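PDB 1VPR: luciferase from Lingulodinium polyedrum, which catalyses the oxidation of dinoflagellate luciferin by molecular oxygen with emission of blue light, this chain being the third of three homologous luciferase domains. Local coordinates for residues 230-242 with 250-264. Sequence-based numbering, arbitrary orientation.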
loop_
_atom_site.group_PDB
_atom_site.type_symbol
_atom_site.label_atom_id
_atom_site.label_comp_id
_atom_site.label_asym_id
_atom_site.label_seq_id
_atom_site.Cartn_x
_atom_site.Cartn_y
_atom_site.Cartn_z
ATOM N N ARG A 230 3.028 1.562 8.741
ATOM C CA ARG A 230 3.872 0.363 8.725
ATOM C C ARG A 230 5.326 0.795 8.560
ATOM O O ARG A 230 5.625 1.838 7.972
ATOM C CB ARG A 230 3.499 -0.612 7.582
ATOM C CG ARG A 230 4.016 -0.235 6.181
ATOM C CD ARG A 230 3.104 0.745 5.477
ATOM N NE ARG A 230 1.767 0.165 5.302
ATOM C CZ ARG A 230 0.641 0.737 5.738
ATOM N NH1 ARG A 230 0.693 1.895 6.375
ATOM N NH2 ARG A 230 -0.540 0.159 5.533
ATOM N N THR A 231 6.224 0.011 9.131
ATOM C CA THR A 231 7.657 0.277 9.021
ATOM C C THR A 231 8.279 -0.991 8.440
ATOM O O THR A 231 7.943 -2.105 8.858
ATOM C CB THR A 231 8.305 0.543 10.404
ATOM O OG1 THR A 231 7.793 1.767 10.951
ATOM C CG2 THR A 231 9.807 0.682 10.276
ATOM N N TRP A 232 9.187 -0.830 7.487
ATOM C CA TRP A 232 9.832 -1.991 6.896
ATOM C C TRP A 232 11.277 -1.682 6.533
ATOM O O TRP A 232 11.717 -0.537 6.614
ATOM C CB TRP A 232 9.047 -2.476 5.651
ATOM C CG TRP A 232 8.545 -1.407 4.729
ATOM C CD1 TRP A 232 7.241 -0.988 4.588
ATOM C CD2 TRP A 232 9.325 -0.574 3.850
ATOM N NE1 TRP A 232 7.165 0.050 3.693
ATOM C CE2 TRP A 232 8.425 0.330 3.226
ATOM C CE3 TRP A 232 10.690 -0.500 3.534
ATOM C CZ2 TRP A 232 8.849 1.299 2.306
ATOM C CZ3 TRP A 232 11.113 0.471 2.615
ATOM C CH2 TRP A 232 10.195 1.355 2.016
ATOM N N LYS A 233 12.028 -2.711 6.156
ATOM C CA LYS A 233 13.417 -2.507 5.764
ATOM C C LYS A 233 13.663 -3.209 4.425
ATOM O O LYS A 233 13.125 -4.301 4.164
ATOM C CB LYS A 233 14.377 -3.050 6.841
ATOM C CG LYS A 233 15.873 -2.937 6.452
ATOM C CD LYS A 233 16.800 -3.404 7.599
ATOM C CE LYS A 233 18.261 -3.271 7.184
ATOM N NZ LYS A 233 19.178 -3.278 8.353
ATOM N N SER A 234 14.461 -2.564 3.582
ATOM C CA SER A 234 14.819 -3.099 2.270
ATOM C C SER A 234 15.139 -4.591 2.379
ATOM O O SER A 234 15.964 -4.991 3.189
ATOM C CB SER A 234 16.043 -2.341 1.750
ATOM O OG SER A 234 16.436 -2.775 0.466
ATOM N N GLY A 235 14.459 -5.410 1.580
ATOM C CA GLY A 235 14.712 -6.847 1.557
ATOM C C GLY A 235 14.006 -7.693 2.610
ATOM O O GLY A 235 14.182 -8.929 2.630
ATOM N N HIS A 236 13.200 -7.058 3.472
ATOM C CA HIS A 236 12.499 -7.788 4.527
ATOM C C HIS A 236 10.988 -7.739 4.384
ATOM O O HIS A 236 10.420 -6.715 4.030
ATOM C CB HIS A 236 12.929 -7.247 5.900
ATOM C CG HIS A 236 14.370 -7.519 6.224
ATOM N ND1 HIS A 236 14.784 -8.680 6.843
ATOM C CD2 HIS A 236 15.496 -6.806 5.966
ATOM C CE1 HIS A 236 16.103 -8.667 6.962
ATOM N NE2 HIS A 236 16.558 -7.541 6.438
ATOM N N TYR A 237 10.343 -8.867 4.663
ATOM C CA TYR A 237 8.896 -9.000 4.533
ATOM C C TYR A 237 8.079 -8.214 5.547
ATOM O O TYR A 237 8.535 -7.885 6.643
ATOM C CB TYR A 237 8.483 -10.479 4.679
ATOM C CG TYR A 237 8.330 -11.238 3.379
ATOM C CD1 TYR A 237 9.368 -12.011 2.870
ATOM C CD2 TYR A 237 7.141 -11.189 2.671
ATOM C CE1 TYR A 237 9.215 -12.719 1.687
ATOM C CE2 TYR A 237 6.978 -11.883 1.493
ATOM C CZ TYR A 237 8.022 -12.646 1.011
ATOM O OH TYR A 237 7.852 -13.325 -0.155
ATOM N N PHE A 238 6.860 -7.892 5.155
ATOM C CA PHE A 238 5.939 -7.263 6.068
ATOM C C PHE A 238 4.568 -7.711 5.627
ATOM O O PHE A 238 4.363 -8.175 4.503
ATOM C CB PHE A 238 6.108 -5.723 6.160
ATOM C CG PHE A 238 5.878 -4.975 4.876
ATOM C CD1 PHE A 238 4.691 -4.284 4.669
ATOM C CD2 PHE A 238 6.877 -4.904 3.911
ATOM C CE1 PHE A 238 4.500 -3.517 3.507
ATOM C CE2 PHE A 238 6.704 -4.149 2.762
ATOM C CZ PHE A 238 5.505 -3.447 2.559
ATOM N N TYR A 239 3.627 -7.599 6.535
ATOM C CA TYR A 239 2.280 -8.059 6.303
ATOM C C TYR A 239 1.318 -6.879 6.137
ATOM O O TYR A 239 1.319 -5.954 6.952
ATOM C CB TYR A 239 1.882 -8.913 7.508
ATOM C CG TYR A 239 0.401 -9.213 7.622
ATOM C CD1 TYR A 239 -0.304 -9.716 6.532
ATOM C CD2 TYR A 239 -0.288 -8.999 8.824
ATOM C CE1 TYR A 239 -1.665 -10.014 6.620
ATOM C CE2 TYR A 239 -1.654 -9.284 8.926
ATOM C CZ TYR A 239 -2.331 -9.798 7.811
ATOM O OH TYR A 239 -3.663 -10.145 7.886
ATOM N N GLU A 240 0.524 -6.911 5.072
ATOM C CA GLU A 240 -0.459 -5.869 4.833
ATOM C C GLU A 240 -1.897 -6.385 4.891
ATOM O O GLU A 240 -2.375 -6.996 3.938
ATOM C CB GLU A 240 -0.243 -5.214 3.463
ATOM C CG GLU A 240 0.988 -4.325 3.370
ATOM C CD GLU A 240 0.725 -2.910 3.881
ATOM O OE1 GLU A 240 -0.135 -2.729 4.784
ATOM O OE2 GLU A 240 1.404 -1.984 3.384
ATOM N N PRO A 241 -2.585 -6.212 6.032
ATOM C CA PRO A 241 -3.979 -6.679 6.059
ATOM C C PRO A 241 -4.772 -5.615 5.294
ATOM O O PRO A 241 -4.497 -4.417 5.434
ATOM C CB PRO A 241 -4.327 -6.686 7.548
ATOM C CG PRO A 241 -3.328 -5.722 8.161
ATOM C CD PRO A 241 -2.067 -6.023 7.397
ATOM N N LEU A 242 -5.749 -6.038 4.499
ATOM C CA LEU A 242 -6.533 -5.111 3.689
ATOM C C LEU A 242 -7.963 -4.950 4.182
ATOM O O LEU A 242 -8.562 -5.893 4.743
ATOM C CB LEU A 242 -6.567 -5.600 2.245
ATOM C CG LEU A 242 -5.219 -5.989 1.635
ATOM C CD1 LEU A 242 -5.453 -6.535 0.233
ATOM C CD2 LEU A 242 -4.275 -4.796 1.624
ATOM N N GLY A 250 4.491 -8.878 1.559
ATOM C CA GLY A 250 5.330 -8.309 0.521
ATOM C C GLY A 250 6.645 -7.784 1.026
ATOM O O GLY A 250 6.909 -7.825 2.222
ATOM N N VAL A 251 7.444 -7.256 0.105
ATOM C CA VAL A 251 8.766 -6.751 0.397
ATOM C C VAL A 251 9.091 -5.575 -0.497
ATOM O O VAL A 251 8.695 -5.574 -1.657
ATOM C CB VAL A 251 9.860 -7.844 0.075
ATOM C CG1 VAL A 251 11.241 -7.215 0.121
ATOM C CG2 VAL A 251 9.778 -9.014 1.058
ATOM N N TRP A 252 9.800 -4.576 0.035
ATOM C CA TRP A 252 10.270 -3.459 -0.772
ATOM C C TRP A 252 11.785 -3.580 -0.691
ATOM O O TRP A 252 12.345 -3.871 0.383
ATOM C CB TRP A 252 9.944 -2.069 -0.182
ATOM C CG TRP A 252 8.587 -1.558 -0.456
ATOM C CD1 TRP A 252 7.618 -1.304 0.460
ATOM C CD2 TRP A 252 8.049 -1.188 -1.726
ATOM N NE1 TRP A 252 6.508 -0.795 -0.153
ATOM C CE2 TRP A 252 6.746 -0.711 -1.500
ATOM C CE3 TRP A 252 8.546 -1.220 -3.038
ATOM C CZ2 TRP A 252 5.921 -0.253 -2.533
ATOM C CZ3 TRP A 252 7.734 -0.772 -4.064
ATOM C CH2 TRP A 252 6.430 -0.293 -3.806
ATOM N N VAL A 253 12.446 -3.376 -1.816
ATOM C CA VAL A 253 13.905 -3.374 -1.850
ATOM C C VAL A 253 14.249 -1.956 -2.327
ATOM O O VAL A 253 13.546 -1.389 -3.163
ATOM C CB VAL A 253 14.471 -4.405 -2.860
ATOM C CG1 VAL A 253 16.035 -4.386 -2.794
ATOM C CG2 VAL A 253 13.929 -5.830 -2.505
ATOM N N LEU A 254 15.313 -1.386 -1.786
ATOM C CA LEU A 254 15.743 -0.034 -2.154
ATOM C C LEU A 254 17.168 -0.207 -2.718
ATOM O O LEU A 254 18.157 0.102 -2.070
ATOM C CB LEU A 254 15.750 0.860 -0.899
ATOM C CG LEU A 254 14.433 1.475 -0.377
ATOM C CD1 LEU A 254 13.294 0.469 -0.386
ATOM C CD2 LEU A 254 14.664 1.993 1.032
ATOM N N PRO A 255 17.270 -0.670 -3.970
ATOM C CA PRO A 255 18.541 -0.921 -4.653
ATOM C C PRO A 255 19.204 0.279 -5.293
ATOM O O PRO A 255 20.363 0.190 -5.721
ATOM C CB PRO A 255 18.122 -1.922 -5.711
ATOM C CG PRO A 255 16.824 -1.250 -6.200
ATOM C CD PRO A 255 16.140 -0.906 -4.892
ATOM N N GLU A 256 18.477 1.389 -5.359
ATOM C CA GLU A 256 18.960 2.583 -6.039
ATOM C C GLU A 256 18.610 3.798 -5.232
ATOM O O GLU A 256 17.814 3.711 -4.309
ATOM C CB GLU A 256 18.270 2.700 -7.385
ATOM C CG GLU A 256 18.575 1.587 -8.341
ATOM C CD GLU A 256 17.582 1.545 -9.490
ATOM O OE1 GLU A 256 17.037 2.605 -9.859
ATOM O OE2 GLU A 256 17.351 0.446 -10.027
ATOM N N GLU A 257 19.159 4.952 -5.599
ATOM C CA GLU A 257 18.854 6.134 -4.817
ATOM C C GLU A 257 17.417 6.625 -4.949
ATOM O O GLU A 257 16.818 7.054 -3.962
ATOM C CB GLU A 257 19.795 7.279 -5.178
ATOM C CG GLU A 257 19.564 8.521 -4.348
ATOM C CD GLU A 257 20.061 8.388 -2.915
ATOM O OE1 GLU A 257 19.715 9.272 -2.102
ATOM O OE2 GLU A 257 20.802 7.413 -2.601
ATOM N N TYR A 258 16.858 6.555 -6.152
ATOM C CA TYR A 258 15.524 7.084 -6.380
ATOM C C TYR A 258 14.434 6.123 -6.777
ATOM O O TYR A 258 13.382 6.554 -7.243
ATOM C CB TYR A 258 15.597 8.198 -7.416
ATOM C CG TYR A 258 16.526 9.324 -7.017
ATOM C CD1 TYR A 258 17.829 9.394 -7.518
ATOM C CD2 TYR A 258 16.117 10.302 -6.109
ATOM C CE1 TYR A 258 18.713 10.418 -7.120
ATOM C CE2 TYR A 258 16.992 11.332 -5.707
ATOM C CZ TYR A 258 18.288 11.378 -6.218
ATOM O OH TYR A 258 19.149 12.382 -5.825
ATOM N N ARG A 259 14.667 4.830 -6.606
ATOM C CA ARG A 259 13.662 3.851 -6.971
ATOM C C ARG A 259 13.557 2.682 -6.011
ATOM O O ARG A 259 14.557 2.164 -5.535
ATOM C CB ARG A 259 13.935 3.293 -8.400
ATOM C CG ARG A 259 12.895 2.257 -8.811
ATOM C CD ARG A 259 12.937 1.880 -10.293
ATOM N NE ARG A 259 14.227 1.323 -10.671
ATOM C CZ ARG A 259 14.404 0.544 -11.731
ATOM N NH1 ARG A 259 13.367 0.231 -12.501
ATOM N NH2 ARG A 259 15.617 0.100 -12.031
ATOM N N LYS A 260 12.335 2.270 -5.716
ATOM C CA LYS A 260 12.124 1.092 -4.882
ATOM C C LYS A 260 11.534 0.039 -5.802
ATOM O O LYS A 260 10.751 0.360 -6.713
ATOM C CB LYS A 260 11.099 1.337 -3.768
ATOM C CG LYS A 260 11.497 2.346 -2.719
ATOM C CD LYS A 260 10.466 2.261 -1.582
ATOM C CE LYS A 260 9.043 2.599 -2.090
ATOM N NZ LYS A 260 8.073 2.557 -0.975
ATOM N N ILE A 261 11.902 -1.210 -5.579
ATOM C CA ILE A 261 11.374 -2.329 -6.373
ATOM C C ILE A 261 10.909 -3.394 -5.390
ATOM O O ILE A 261 11.625 -3.757 -4.452
ATOM C CB ILE A 261 12.445 -2.933 -7.312
ATOM C CG1 ILE A 261 12.923 -1.865 -8.293
ATOM C CG2 ILE A 261 11.840 -4.120 -8.089
ATOM C CD1 ILE A 261 14.053 -2.326 -9.199
ATOM N N GLY A 262 9.708 -3.910 -5.597
ATOM C CA GLY A 262 9.199 -4.900 -4.657
ATOM C C GLY A 262 8.126 -5.781 -5.241
ATOM O O GLY A 262 7.910 -5.817 -6.457
ATOM N N PHE A 263 7.444 -6.503 -4.382
ATOM C CA PHE A 263 6.387 -7.385 -4.847
ATOM C C PHE A 263 5.500 -7.651 -3.656
ATOM O O PHE A 263 5.937 -7.476 -2.509
ATOM C CB PHE A 263 6.974 -8.717 -5.323
ATOM C CG PHE A 263 7.658 -9.477 -4.247
ATOM C CD1 PHE A 263 8.978 -9.170 -3.885
ATOM C CD2 PHE A 263 6.982 -10.479 -3.552
ATOM C CE1 PHE A 263 9.603 -9.853 -2.854
ATOM C CE2 PHE A 263 7.607 -11.166 -2.507
ATOM C CZ PHE A 263 8.900 -10.861 -2.164
ATOM N N PHE A 264 4.265 -8.074 -3.922
ATOM C CA PHE A 264 3.323 -8.398 -2.860
ATOM C C PHE A 264 2.561 -9.639 -3.263
ATOM O O PHE A 264 1.992 -9.677 -4.339
ATOM C CB PHE A 264 2.307 -7.271 -2.623
ATOM C CG PHE A 264 2.900 -6.045 -2.018
ATOM C CD1 PHE A 264 3.515 -5.096 -2.810
ATOM C CD2 PHE A 264 2.932 -5.891 -0.637
ATOM C CE1 PHE A 264 4.172 -4.011 -2.241
ATOM C CE2 PHE A 264 3.580 -4.811 -0.061
ATOM C CZ PHE A 264 4.205 -3.871 -0.860
HETATM O O HOH W 1 4.697 0.930 1.781
HETATM O O HOH W 2 10.520 -4.293 2.876
#
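W232 turns one indole face to W252: W252 CD1 sits over the rim of that face, 3.3 Å from W232 CE2, and the oblique planes are inclined at 42°. W252 CB adds a CH-pi contact over the six-membered ring of W232, while CD1 of L254 and the bent chain of K260 meet its outer end, L254 CD1 3.7 Å from W232 CZ3. Setting W232 CG between its backbone N and carbonyl carbon (chi1 42°) lays the indole against W252. One water accepts from both NE1 atoms. K260 NZ lies over the centre of one face of the W252 ring and F264 CZ over the rim of the opposite face. F238 joins this aromatic cluster with W232 CD1 over the centre of one of its faces; its CZ touches W252 CD1 and lies 3.5 Å from F264 CE2, at the edge of the F264 ring. Replacing W232 by an alanine would probably leave W252 and F238 without this cover and the water without one of its two indole donors.

At the other aromatic pair, V251 CG2 stands over the centre of the Y237 ring, 3.5 Å from its centroid, and F263 presents its edge to Y237 in an offset edge-to-face pair, planes at 85°. F238 and G250 exchange two backbone hydrogen bonds. In the type II turn from K233 to H236, G235 N donates to W252 O (2.9 Å), and S234 OG accepts a nearly straight bond from L254 N (2.9 Å).

Strands 237-241 and 247-253 form a hairpin, with 259-266 next in the sheet. The turn brings the outermost strands, 229-233 and 237-241, together where the calycin beta barrel closes on itself, W232 packing across the join. W232 also touches C216 and V218 of strand 215-219; W252 and F264 reach I275 of strand 271-282.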